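Local structure of putative Nitroreductase (Anabaena variabilis ATCC 29413, 3EO7) at residues Y107-S115 with P123-R131; I164-S173 with I185-I196. The protein binds flavin mononucleotide and is probably an oxidoreductase of the nitroreductase family. All coordinates share one frame; numbering follows the deposited sequence.

Interaction 1: Y107-S115 with P123-R131; sequences YPAEVYVVS and PGLYNYQCR
N127 gives E110 a nearly straight hydrogen bond, ND2 to OE1 at 3.0 Å (177° at the hydrogen), with carboxylate and amide planes only 19° apart. CG of N127 lies anti to the backbone N (chi1 177°), which carries the amide across to E110 and over the Y112 ring. Q129 NE2 donates to N127 OD1, so an amide is apt here: one end gives, the other receives, which fixes its flip. E110 OE2 forms a salt bridge to R172.

In the antiparallel ladder, V113 and Y126 are a hydrogen-bonded pair, V113 N to Y126 O at 2.8 Å; S115 and G124 repeat the pattern. G124 adopts backbone angles at which a beta carbon would collide with the carbonyl oxygen of P123, so glycine suits the site.

Outward from the ladder, N127 ND2 lies over one face of the Y112 ring, 3.4 Å from CE2. V114 and L125 lie side by side on the same face as Y112, CG2 of V114 4.0 Å from CD2 of L125, while V113 and Y126 meet through CB on the other.

This hairpin sits mid-sheet: strand 162-169 flanks 109-115, strand 134-139 flanks 124-129, and V111 packs on L192 of helix 181-202.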
loop_
_atom_site.group_PDB
_atom_site.type_symbol
_atom_site.label_atom_id
_atom_site.label_comp_id
_atom_site.label_asym_id
_atom_site.label_seq_id
_atom_site.Cartn_x
_atom_site.Cartn_y
_atom_site.Cartn_z
ATOM N N TYR A 107 11.677 -4.662 -0.734
ATOM C CA TYR A 107 10.862 -5.381 0.250
ATOM C C TYR A 107 11.066 -4.995 1.710
ATOM O O TYR A 107 11.359 -5.852 2.552
ATOM C CB TYR A 107 10.982 -6.923 0.054
ATOM C CG TYR A 107 10.732 -7.226 -1.376
ATOM C CD1 TYR A 107 9.461 -7.075 -1.916
ATOM C CD2 TYR A 107 11.782 -7.546 -2.235
ATOM C CE1 TYR A 107 9.224 -7.286 -3.282
ATOM C CE2 TYR A 107 11.550 -7.747 -3.585
ATOM C CZ TYR A 107 10.275 -7.609 -4.109
ATOM O OH TYR A 107 10.071 -7.762 -5.468
ATOM N N PRO A 108 10.843 -3.713 2.025
ATOM C CA PRO A 108 10.948 -3.253 3.415
ATOM C C PRO A 108 9.932 -3.911 4.365
ATOM O O PRO A 108 10.219 -4.076 5.554
ATOM C CB PRO A 108 10.693 -1.729 3.304
ATOM C CG PRO A 108 9.825 -1.599 2.066
ATOM C CD PRO A 108 10.423 -2.627 1.121
ATOM N N ALA A 109 8.776 -4.326 3.855
ATOM C CA ALA A 109 7.734 -4.880 4.725
ATOM C C ALA A 109 8.024 -6.290 5.218
ATOM O O ALA A 109 8.596 -7.115 4.486
ATOM C CB ALA A 109 6.344 -4.833 4.023
ATOM N N GLU A 110 7.669 -6.530 6.485
ATOM C CA GLU A 110 7.727 -7.851 7.099
ATOM C C GLU A 110 6.335 -8.128 7.645
ATOM O O GLU A 110 5.690 -7.229 8.205
ATOM C CB GLU A 110 8.741 -7.942 8.276
ATOM C CG GLU A 110 10.120 -8.203 7.813
ATOM C CD GLU A 110 10.293 -9.592 7.250
ATOM O OE1 GLU A 110 9.837 -10.610 7.862
ATOM O OE2 GLU A 110 10.959 -9.687 6.206
ATOM N N VAL A 111 5.901 -9.373 7.469
ATOM C CA VAL A 111 4.602 -9.822 7.915
ATOM C C VAL A 111 4.742 -10.726 9.119
ATOM O O VAL A 111 5.460 -11.737 9.078
ATOM C CB VAL A 111 3.851 -10.546 6.777
ATOM C CG1 VAL A 111 2.542 -11.218 7.303
ATOM C CG2 VAL A 111 3.558 -9.553 5.602
ATOM N N TYR A 112 4.009 -10.369 10.172
ATOM C CA TYR A 112 3.920 -11.181 11.364
ATOM C C TYR A 112 2.484 -11.623 11.586
ATOM O O TYR A 112 1.564 -10.932 11.197
ATOM C CB TYR A 112 4.350 -10.383 12.585
ATOM C CG TYR A 112 5.790 -9.973 12.542
ATOM C CD1 TYR A 112 6.180 -8.829 11.870
ATOM C CD2 TYR A 112 6.753 -10.743 13.162
ATOM C CE1 TYR A 112 7.519 -8.461 11.784
ATOM C CE2 TYR A 112 8.101 -10.399 13.095
ATOM C CZ TYR A 112 8.477 -9.252 12.430
ATOM O OH TYR A 112 9.806 -8.921 12.385
ATOM N N VAL A 113 2.321 -12.777 12.223
ATOM C CA VAL A 113 1.014 -13.217 12.678
ATOM C C VAL A 113 1.079 -13.326 14.199
ATOM O O VAL A 113 2.018 -13.937 14.770
ATOM C CB VAL A 113 0.590 -14.576 12.088
ATOM C CG1 VAL A 113 -0.702 -15.073 12.730
ATOM C CG2 VAL A 113 0.423 -14.497 10.558
ATOM N N VAL A 114 0.084 -12.741 14.844
ATOM C CA VAL A 114 -0.062 -12.789 16.312
ATOM C C VAL A 114 -1.254 -13.680 16.611
ATOM O O VAL A 114 -2.328 -13.471 16.063
ATOM C CB VAL A 114 -0.231 -11.407 16.942
ATOM C CG1 VAL A 114 -0.420 -11.527 18.471
ATOM C CG2 VAL A 114 0.966 -10.537 16.627
ATOM N N SER A 115 -1.048 -14.691 17.453
ATOM C CA SER A 115 -2.132 -15.603 17.815
ATOM C C SER A 115 -2.612 -15.399 19.241
ATOM O O SER A 115 -1.825 -15.384 20.190
ATOM C CB SER A 115 -1.693 -17.042 17.646
ATOM O OG SER A 115 -2.722 -17.945 18.098
ATOM N N PRO A 123 -0.604 -19.795 20.997
ATOM C CA PRO A 123 -0.482 -18.352 21.166
ATOM C C PRO A 123 0.909 -17.838 20.911
ATOM O O PRO A 123 1.890 -18.596 20.980
ATOM C CB PRO A 123 -0.782 -18.159 22.656
ATOM C CG PRO A 123 -0.473 -19.433 23.288
ATOM C CD PRO A 123 -0.847 -20.473 22.285
ATOM N N GLY A 124 0.997 -16.538 20.640
ATOM C CA GLY A 124 2.278 -15.898 20.524
ATOM C C GLY A 124 2.561 -15.263 19.187
ATOM O O GLY A 124 1.645 -14.834 18.479
ATOM N N LEU A 125 3.855 -15.221 18.870
ATOM C CA LEU A 125 4.378 -14.509 17.727
ATOM C C LEU A 125 4.939 -15.402 16.645
ATOM O O LEU A 125 5.704 -16.325 16.904
ATOM C CB LEU A 125 5.488 -13.548 18.188
ATOM C CG LEU A 125 5.123 -12.682 19.395
ATOM C CD1 LEU A 125 6.417 -11.931 19.877
ATOM C CD2 LEU A 125 3.938 -11.751 19.088
ATOM N N TYR A 126 4.547 -15.104 15.421
ATOM C CA TYR A 126 4.992 -15.826 14.236
ATOM C C TYR A 126 5.490 -14.846 13.160
ATOM O O TYR A 126 4.859 -13.823 12.896
ATOM C CB TYR A 126 3.837 -16.623 13.616
ATOM C CG TYR A 126 3.175 -17.643 14.524
ATOM C CD1 TYR A 126 2.280 -17.249 15.523
ATOM C CD2 TYR A 126 3.405 -18.994 14.352
ATOM C CE1 TYR A 126 1.662 -18.177 16.328
ATOM C CE2 TYR A 126 2.781 -19.927 15.143
ATOM C CZ TYR A 126 1.926 -19.518 16.137
ATOM O OH TYR A 126 1.356 -20.481 16.916
ATOM N N ASN A 127 6.639 -15.159 12.558
ATOM C CA ASN A 127 7.141 -14.391 11.441
ATOM C C ASN A 127 6.851 -15.176 10.155
ATOM O O ASN A 127 7.146 -16.378 10.074
ATOM C CB ASN A 127 8.640 -14.138 11.565
ATOM C CG ASN A 127 9.197 -13.404 10.366
ATOM O OD1 ASN A 127 9.852 -14.017 9.543
ATOM N ND2 ASN A 127 8.870 -12.105 10.220
ATOM N N TYR A 128 6.334 -14.493 9.157
ATOM C CA TYR A 128 6.086 -15.102 7.851
ATOM C C TYR A 128 7.387 -15.158 7.019
ATOM O O TYR A 128 7.983 -14.147 6.703
ATOM C CB TYR A 128 4.962 -14.370 7.076
ATOM C CG TYR A 128 4.756 -15.017 5.710
ATOM C CD1 TYR A 128 4.345 -16.354 5.609
ATOM C CD2 TYR A 128 5.026 -14.319 4.540
ATOM C CE1 TYR A 128 4.244 -16.985 4.365
ATOM C CE2 TYR A 128 4.872 -14.920 3.282
ATOM C CZ TYR A 128 4.496 -16.251 3.204
ATOM O OH TYR A 128 4.383 -16.797 1.966
ATOM N N GLN A 129 7.786 -16.358 6.660
ATOM C CA GLN A 129 8.997 -16.594 5.879
ATOM C C GLN A 129 8.625 -16.794 4.409
ATOM O O GLN A 129 8.148 -17.858 4.023
ATOM C CB GLN A 129 9.678 -17.842 6.414
ATOM C CG GLN A 129 10.264 -17.664 7.783
ATOM C CD GLN A 129 11.581 -16.935 7.729
ATOM O OE1 GLN A 129 12.455 -17.295 6.937
ATOM N NE2 GLN A 129 11.733 -15.900 8.543
ATOM N N CYS A 130 8.804 -15.751 3.618
ATOM C CA CYS A 130 8.521 -15.756 2.184
ATOM C C CYS A 130 9.298 -16.849 1.465
ATOM O O CYS A 130 8.770 -17.496 0.570
ATOM C CB CYS A 130 8.892 -14.391 1.563
ATOM S SG CYS A 130 7.935 -12.982 2.159
ATOM N N ARG A 131 10.537 -17.090 1.883
ATOM C CA ARG A 131 11.402 -18.043 1.172
ATOM C C ARG A 131 10.920 -19.478 1.160
ATOM O O ARG A 131 11.145 -20.205 0.204
ATOM C CB ARG A 131 12.826 -18.006 1.735
ATOM C CG ARG A 131 13.594 -16.788 1.302
ATOM C CD ARG A 131 14.889 -16.735 2.089
ATOM N NE ARG A 131 14.539 -16.559 3.493
ATOM C CZ ARG A 131 15.391 -16.544 4.506
ATOM N NH1 ARG A 131 16.697 -16.657 4.280
ATOM N NH2 ARG A 131 14.916 -16.386 5.744
HETATM O O HOH W 1 7.552 -11.376 6.032
HETATM O O HOH W 2 11.108 -12.841 7.206
#

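Interaction 2: I164-S173 with I185-I196. With FMN (flavin mononucleotide), chain B.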
loop_
_atom_site.group_PDB
_atom_site.type_symbol
_atom_site.label_atom_id
_atom_site.label_comp_id
_atom_site.label_asym_id
_atom_site.label_seq_id
_atom_site.Cartn_x
_atom_site.Cartn_y
_atom_site.Cartn_z
ATOM N N ILE A 164 -2.531 -9.898 11.797
ATOM C CA ILE A 164 -1.291 -9.654 11.092
ATOM C C ILE A 164 -0.763 -8.322 11.621
ATOM O O ILE A 164 -1.526 -7.398 11.884
ATOM C CB ILE A 164 -1.527 -9.549 9.555
ATOM C CG1 ILE A 164 -1.628 -10.962 8.977
ATOM C CG2 ILE A 164 -0.356 -8.829 8.847
ATOM C CD1 ILE A 164 -2.059 -11.019 7.454
ATOM N N ILE A 165 0.550 -8.220 11.763
ATOM C CA ILE A 165 1.173 -6.935 11.997
ATOM C C ILE A 165 2.189 -6.791 10.878
ATOM O O ILE A 165 2.976 -7.724 10.611
ATOM C CB ILE A 165 1.827 -6.786 13.385
ATOM C CG1 ILE A 165 0.771 -7.019 14.491
ATOM C CG2 ILE A 165 2.515 -5.402 13.477
ATOM C CD1 ILE A 165 1.350 -6.919 15.930
ATOM N N VAL A 166 2.181 -5.625 10.232
ATOM C CA VAL A 166 3.131 -5.323 9.166
ATOM C C VAL A 166 4.103 -4.306 9.710
ATOM O O VAL A 166 3.699 -3.242 10.206
ATOM C CB VAL A 166 2.502 -4.762 7.886
ATOM C CG1 VAL A 166 3.594 -4.551 6.791
ATOM C CG2 VAL A 166 1.445 -5.704 7.372
ATOM N N THR A 167 5.382 -4.655 9.638
ATOM C CA THR A 167 6.429 -3.742 10.026
ATOM C C THR A 167 7.257 -3.377 8.790
ATOM O O THR A 167 7.109 -4.000 7.710
ATOM C CB THR A 167 7.405 -4.401 11.004
ATOM O OG1 THR A 167 8.138 -5.437 10.327
ATOM C CG2 THR A 167 6.710 -4.928 12.268
ATOM N N ALA A 168 8.132 -2.384 8.973
ATOM C CA ALA A 168 9.091 -1.941 7.945
ATOM C C ALA A 168 10.499 -2.088 8.521
ATOM O O ALA A 168 10.756 -1.612 9.648
ATOM C CB ALA A 168 8.844 -0.445 7.510
ATOM N N VAL A 169 11.386 -2.751 7.769
ATOM C CA VAL A 169 12.820 -2.875 8.103
ATOM C C VAL A 169 13.441 -1.743 7.268
ATOM O O VAL A 169 13.610 -1.832 6.029
ATOM C CB VAL A 169 13.405 -4.256 7.754
ATOM C CG1 VAL A 169 14.872 -4.281 8.084
ATOM C CG2 VAL A 169 12.647 -5.377 8.512
ATOM N N PHE A 170 13.720 -0.639 7.946
ATOM C CA PHE A 170 14.042 0.611 7.263
ATOM C C PHE A 170 15.176 0.539 6.263
ATOM O O PHE A 170 15.045 1.044 5.140
ATOM C CB PHE A 170 14.352 1.703 8.279
ATOM C CG PHE A 170 13.301 1.843 9.355
ATOM C CD1 PHE A 170 11.959 2.134 9.038
ATOM C CD2 PHE A 170 13.649 1.692 10.673
ATOM C CE1 PHE A 170 11.017 2.254 10.041
ATOM C CE2 PHE A 170 12.690 1.805 11.668
ATOM C CZ PHE A 170 11.387 2.078 11.337
ATOM N N TYR A 171 16.270 -0.084 6.676
ATOM C CA TYR A 171 17.453 -0.110 5.830
ATOM C C TYR A 171 17.240 -0.819 4.507
ATOM O O TYR A 171 17.967 -0.554 3.549
ATOM C CB TYR A 171 18.636 -0.687 6.573
ATOM C CG TYR A 171 19.945 -0.505 5.833
ATOM C CD1 TYR A 171 20.478 0.777 5.662
ATOM C CD2 TYR A 171 20.641 -1.580 5.329
ATOM C CE1 TYR A 171 21.660 0.970 5.002
ATOM C CE2 TYR A 171 21.841 -1.384 4.667
ATOM C CZ TYR A 171 22.343 -0.111 4.529
ATOM O OH TYR A 171 23.526 0.121 3.858
ATOM N N ARG A 172 16.293 -1.760 4.454
ATOM C CA ARG A 172 16.041 -2.465 3.207
ATOM C C ARG A 172 15.788 -1.469 2.049
ATOM O O ARG A 172 16.262 -1.691 0.923
ATOM C CB ARG A 172 14.876 -3.437 3.362
ATOM C CG ARG A 172 15.202 -4.644 4.224
ATOM C CD ARG A 172 14.001 -5.567 4.189
ATOM N NE ARG A 172 14.200 -6.674 5.092
ATOM C CZ ARG A 172 13.256 -7.539 5.439
ATOM N NH1 ARG A 172 12.046 -7.432 4.911
ATOM N NH2 ARG A 172 13.534 -8.496 6.338
ATOM N N SER A 173 15.058 -0.388 2.338
ATOM C CA SER A 173 14.776 0.649 1.338
ATOM C C SER A 173 15.795 1.778 1.415
ATOM O O SER A 173 16.244 2.268 0.382
ATOM C CB SER A 173 13.359 1.196 1.489
ATOM O OG SER A 173 12.410 0.202 1.181
ATOM N N ILE A 185 8.713 3.097 1.558
ATOM C CA ILE A 185 8.340 2.084 2.525
ATOM C C ILE A 185 6.836 2.086 2.759
ATOM O O ILE A 185 6.185 1.040 2.786
ATOM C CB ILE A 185 9.059 2.358 3.869
ATOM C CG1 ILE A 185 10.532 1.945 3.777
ATOM C CG2 ILE A 185 8.394 1.580 5.043
ATOM C CD1 ILE A 185 11.412 2.481 4.924
ATOM N N CYS A 186 6.267 3.273 2.951
ATOM C CA CYS A 186 4.830 3.358 3.224
ATOM C C CYS A 186 3.992 2.971 2.004
ATOM O O CYS A 186 2.974 2.301 2.149
ATOM C CB CYS A 186 4.480 4.723 3.756
ATOM S SG CYS A 186 5.181 5.010 5.452
ATOM N N LEU A 187 4.417 3.405 0.822
ATOM C CA LEU A 187 3.753 2.996 -0.443
ATOM C C LEU A 187 3.804 1.484 -0.597
ATOM O O LEU A 187 2.780 0.860 -0.895
ATOM C CB LEU A 187 4.410 3.676 -1.648
ATOM C CG LEU A 187 4.171 5.194 -1.664
ATOM C CD1 LEU A 187 5.148 5.865 -2.655
ATOM C CD2 LEU A 187 2.716 5.474 -2.009
ATOM N N ASP A 188 5.003 0.909 -0.465
ATOM C CA ASP A 188 5.199 -0.551 -0.563
ATOM C C ASP A 188 4.240 -1.281 0.400
ATOM O O ASP A 188 3.611 -2.285 0.052
ATOM C CB ASP A 188 6.620 -0.967 -0.181
ATOM C CG ASP A 188 7.671 -0.620 -1.221
ATOM O OD1 ASP A 188 7.363 0.015 -2.261
ATOM O OD2 ASP A 188 8.842 -0.985 -0.955
ATOM N N THR A 189 4.192 -0.775 1.625
ATOM C CA THR A 189 3.345 -1.356 2.642
ATOM C C THR A 189 1.886 -1.247 2.240
ATOM O O THR A 189 1.159 -2.211 2.376
ATOM C CB THR A 189 3.627 -0.750 3.996
ATOM O OG1 THR A 189 4.991 -1.036 4.374
ATOM C CG2 THR A 189 2.655 -1.283 5.050
ATOM N N GLY A 190 1.453 -0.097 1.698
ATOM C CA GLY A 190 0.086 0.060 1.230
ATOM C C GLY A 190 -0.294 -0.959 0.170
ATOM O O GLY A 190 -1.394 -1.480 0.198
ATOM N N HIS A 191 0.634 -1.270 -0.736
ATOM C CA HIS A 191 0.388 -2.292 -1.758
ATOM C C HIS A 191 0.117 -3.642 -1.089
ATOM O O HIS A 191 -0.826 -4.370 -1.477
ATOM C CB HIS A 191 1.553 -2.419 -2.764
ATOM C CG HIS A 191 1.536 -1.401 -3.870
ATOM N ND1 HIS A 191 0.863 -1.607 -5.051
ATOM C CD2 HIS A 191 2.080 -0.160 -3.958
ATOM C CE1 HIS A 191 1.022 -0.539 -5.836
ATOM N NE2 HIS A 191 1.764 0.346 -5.203
ATOM N N LEU A 192 0.937 -3.989 -0.106
ATOM C CA LEU A 192 0.716 -5.220 0.666
ATOM C C LEU A 192 -0.641 -5.215 1.374
ATOM O O LEU A 192 -1.347 -6.227 1.389
ATOM C CB LEU A 192 1.864 -5.397 1.653
ATOM C CG LEU A 192 1.710 -6.509 2.691
ATOM C CD1 LEU A 192 1.500 -7.863 2.011
ATOM C CD2 LEU A 192 3.019 -6.498 3.525
ATOM N N LEU A 193 -1.024 -4.081 1.961
ATOM C CA LEU A 193 -2.346 -3.961 2.573
ATOM C C LEU A 193 -3.466 -4.232 1.580
ATOM O O LEU A 193 -4.459 -4.873 1.949
ATOM C CB LEU A 193 -2.566 -2.585 3.209
ATOM C CG LEU A 193 -1.627 -2.146 4.363
ATOM C CD1 LEU A 193 -2.136 -0.800 4.932
ATOM C CD2 LEU A 193 -1.530 -3.226 5.450
ATOM N N GLY A 194 -3.324 -3.729 0.338
ATOM C CA GLY A 194 -4.305 -4.031 -0.733
ATOM C C GLY A 194 -4.372 -5.541 -0.981
ATOM O O GLY A 194 -5.465 -6.121 -1.121
ATOM N N ASN A 195 -3.233 -6.220 -1.011
ATOM C CA ASN A 195 -3.283 -7.690 -1.195
ATOM C C ASN A 195 -3.938 -8.380 -0.010
ATOM O O ASN A 195 -4.678 -9.349 -0.179
ATOM C CB ASN A 195 -1.903 -8.322 -1.366
ATOM C CG ASN A 195 -1.316 -8.118 -2.715
ATOM O OD1 ASN A 195 -1.992 -7.680 -3.675
ATOM N ND2 ASN A 195 -0.035 -8.414 -2.823
ATOM N N ILE A 196 -3.626 -7.927 1.193
ATOM C CA ILE A 196 -4.218 -8.541 2.386
ATOM C C ILE A 196 -5.743 -8.477 2.339
ATOM O O ILE A 196 -6.410 -9.489 2.590
ATOM C CB ILE A 196 -3.645 -7.958 3.668
ATOM C CG1 ILE A 196 -2.183 -8.358 3.807
ATOM C CG2 ILE A 196 -4.444 -8.424 4.964
ATOM C CD1 ILE A 196 -1.482 -7.635 4.959
HETATM N N1 FMN B . 9.120 0.546 -11.433
HETATM C C2 FMN B . 9.773 1.393 -12.312
HETATM O O2 FMN B . 10.192 0.983 -13.389
HETATM N N3 FMN B . 10.022 2.711 -12.036
HETATM C C4 FMN B . 9.674 3.277 -10.846
HETATM O O4 FMN B . 9.756 4.514 -10.728
HETATM C C4A FMN B . 9.009 2.462 -9.931
HETATM N N5 FMN B . 8.676 2.959 -8.686
HETATM C C5A FMN B . 7.925 2.162 -7.798
HETATM C C6 FMN B . 7.468 2.661 -6.583
HETATM C C7 FMN B . 6.745 1.868 -5.694
HETATM C C7M FMN B . 6.151 2.483 -4.417
HETATM C C8 FMN B . 6.462 0.547 -6.018
HETATM C C8M FMN B . 5.521 -0.303 -5.189
HETATM C C9 FMN B . 6.906 0.017 -7.244
HETATM C C9A FMN B . 7.635 0.827 -8.132
HETATM N N10 FMN B . 8.085 0.308 -9.340
HETATM C C10 FMN B . 8.745 1.110 -10.232
HETATM C "C1'" FMN B . 8.020 -1.176 -9.640
HETATM C "C2'" FMN B . 9.072 -1.985 -8.908
HETATM O "O2'" FMN B . 10.339 -1.864 -9.592
HETATM C "C3'" FMN B . 8.616 -3.440 -8.824
HETATM O "O3'" FMN B . 7.467 -3.544 -7.977
HETATM C "C4'" FMN B . 9.719 -4.417 -8.376
HETATM O "O4'" FMN B . 10.821 -4.427 -9.327
HETATM C "C5'" FMN B . 9.149 -5.813 -8.219
HETATM O "O5'" FMN B . 8.581 -6.289 -9.410
HETATM P P FMN B . 7.065 -6.731 -9.502
HETATM O O1P FMN B . 6.205 -5.501 -9.236
HETATM O O2P FMN B . 6.903 -7.249 -10.927
HETATM O O3P FMN B . 6.787 -7.811 -8.498
HETATM O O HOH W 3 11.328 0.184 -1.215
#
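V166 and L192 meet tip to tip, CG1 of V166 3.8 Å from CD2 of L192, and the same CG1 touches T189 CG2. CG2 of V166 reaches the ends of L193 and I196, so the two methyls of one beta-branched residue meet four residues on a single face of the helix. I164 CG2 extends the apolar row to I196 CD1.

I185 closes the other end. With CG1 anti to the carbonyl carbon (chi1 -76°), CD1 arrives at the edge of the F170 ring and CG1 lies 3.7 Å from S173 CB; CG2 faces the small A168, modelled doubtfully close. Cutting I185 back to an alanine would probably open a gap beside the F170 edge and S173.

Across the contact, a water accepts from OG of S173, in one of its two conformers, and donates to D188 OD2. Within the helix, the T189 hydroxyl donates to I185 O, which takes OG1 and N of T189 from opposite faces of its plane. D188 OD2 is also hydrogen-bonded to S102 OG, and D188 OD1 lies 3.5 Å from FMN C8M.

Apolar side chains thus join helix and strand, while D188 stands where this surface meets the flavin pocket.

Overall arrangement
Strands 109-115 and 162-169 are neighbours in one sheet, so interactions 1 and 2, whose centres lie about 12 Å apart, share a framework. The junction is polar as well as apolar: E110 OE2 and R172 NH1 form a salt bridge at 2.8 Å, P108 O probably accepts a hydrogen bond from V169 N at 2.8 Å, and the P108 ring packs against D188. Interaction 1 builds the hairpin and interaction 2 lays helix 181-202 on the sheet. Their closeness to the cofactor differs. Helix residues L187, D188 and H191 belong to the flavin pocket, as does Y107 just ahead of the hairpin, whereas the Y128 side chain is about 14 Å from FMN.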